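Side-chain contact in putative uronate isomerase (Thermotoga maritima, PDB 4NAR), which is of unconfirmed function but probably acts as a lactate racemase or a related isomerase: residues G111-A115 / G116-E120. Numbering follows the deposited sequence.
Sequences GTLPA and GFVSE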
# COMPACT_ATOMS: atom_id res chain seq x y z
N GLY A 111 -13.73 -18.43 3.57
CA GLY A 111 -13.72 -19.39 2.47
C GLY A 111 -12.34 -19.49 1.84
O GLY A 111 -11.40 -18.84 2.31
N THR A 112 -12.20 -20.31 0.79
CA THR A 112 -10.91 -20.50 0.15
C THR A 112 -10.92 -20.06 -1.31
O THR A 112 -11.96 -20.10 -1.96
CB THR A 112 -10.45 -21.98 0.18
OG1 THR A 112 -11.52 -22.81 -0.26
CG2 THR A 112 -10.05 -22.43 1.58
N LEU A 113 -9.76 -19.63 -1.80
CA LEU A 113 -9.52 -19.56 -3.24
C LEU A 113 -9.17 -20.98 -3.72
O LEU A 113 -8.35 -21.66 -3.10
CB LEU A 113 -8.36 -18.60 -3.55
CG LEU A 113 -8.57 -17.12 -3.18
CD1 LEU A 113 -7.34 -16.28 -3.53
CD2 LEU A 113 -9.80 -16.56 -3.87
N PRO A 114 -9.82 -21.45 -4.80
CA PRO A 114 -9.51 -22.78 -5.35
C PRO A 114 -8.11 -22.89 -5.96
O PRO A 114 -7.59 -21.91 -6.52
CB PRO A 114 -10.58 -22.98 -6.44
CG PRO A 114 -11.05 -21.58 -6.78
CD PRO A 114 -10.96 -20.82 -5.48
N ALA A 115 -7.52 -24.08 -5.87
CA ALA A 115 -6.14 -24.34 -6.27
C ALA A 115 -5.87 -24.01 -7.73
O ALA A 115 -4.79 -23.48 -8.05
CB ALA A 115 -5.77 -25.80 -5.98
N GLY A 116 -6.82 -24.33 -8.60
CA GLY A 116 -6.68 -24.06 -10.02
C GLY A 116 -6.42 -22.59 -10.31
O GLY A 116 -5.46 -22.22 -11.00
N PHE A 117 -7.30 -21.74 -9.78
CA PHE A 117 -7.17 -20.30 -9.93
C PHE A 117 -5.87 -19.77 -9.31
O PHE A 117 -5.17 -18.96 -9.92
CB PHE A 117 -8.40 -19.62 -9.32
CG PHE A 117 -8.28 -18.13 -9.19
CD1 PHE A 117 -8.38 -17.31 -10.31
CD2 PHE A 117 -8.05 -17.55 -7.94
CE1 PHE A 117 -8.25 -15.91 -10.19
CE2 PHE A 117 -7.93 -16.16 -7.81
CZ PHE A 117 -8.02 -15.34 -8.94
N VAL A 118 -5.55 -20.25 -8.10
CA VAL A 118 -4.32 -19.86 -7.42
C VAL A 118 -3.09 -20.21 -8.27
O VAL A 118 -2.19 -19.37 -8.48
CB VAL A 118 -4.21 -20.52 -6.02
CG1 VAL A 118 -2.77 -20.48 -5.49
CG2 VAL A 118 -5.18 -19.85 -5.05
N SER A 119 -3.08 -21.44 -8.77
CA SER A 119 -2.04 -21.90 -9.68
C SER A 119 -1.92 -20.99 -10.91
O SER A 119 -0.82 -20.62 -11.30
CB SER A 119 -2.32 -23.35 -10.09
OG SER A 119 -1.35 -23.83 -11.00
N GLU A 120 -3.04 -20.63 -11.50
CA GLU A 120 -3.05 -19.80 -12.70
C GLU A 120 -2.53 -18.37 -12.47
O GLU A 120 -1.91 -17.79 -13.36
CB GLU A 120 -4.46 -19.74 -13.29
CG GLU A 120 -4.49 -19.88 -14.81
CD GLU A 120 -5.09 -18.67 -15.49
OE1 GLU A 120 -6.34 -18.52 -15.45
OE2 GLU A 120 -4.32 -17.86 -16.06
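Leu113 lays its CB against the CG2 methyl of Val118 at 3.7 Å, bringing the last residue of strand 107-113 onto the first turn of helix 115-121. Its CD1 methyl reaches the edge of the Phe117 ring, near the ring plane and 4.3 Å from CE2, a loose apolar touch. The CG of Phe117 stands anti to the backbone N (chi1 169°), which carries the ring to the flank of the leucine, while its CB lies 4.2 Å from CG of Pro114. The leucine side chain also touches Ile202, Arg205 and Met209 of helix 198-213, so a bulky apolar residue suits this buried place; Arg205 touches Phe117 too. Val118, buried like Leu113, offers a compact branch: CG2 sits 3.5 Å from the carbonyl O of Pro114, and the side chain also meets Ile130 of the neighbouring strand.

Two backbone bonds accompany this packing. Val118 N donates to Pro114 O at 3.1 Å, a nearly straight bond (169°) lying in the carbonyl plane; Ser119 N gives the next one to Ala115 O at 2.8 Å, with the donor tilted out of the Ala115 carbonyl plane. Proline fits the N-cap because its ring restricts phi and its missing N-H costs no helical bond, since no helix carbonyl precedes it. Pro114 keeps the extended backbone of the strand, and the helical angles begin at Ala115. Ala115 and Gly116, small residues, suit the outward side of the first turn, where Gly116 is exposed. These are the first i to i+4 bonds of an alpha-helix with proline at the N-cap, here in the helical connection between the antiparallel strands 107-113 and 130-135.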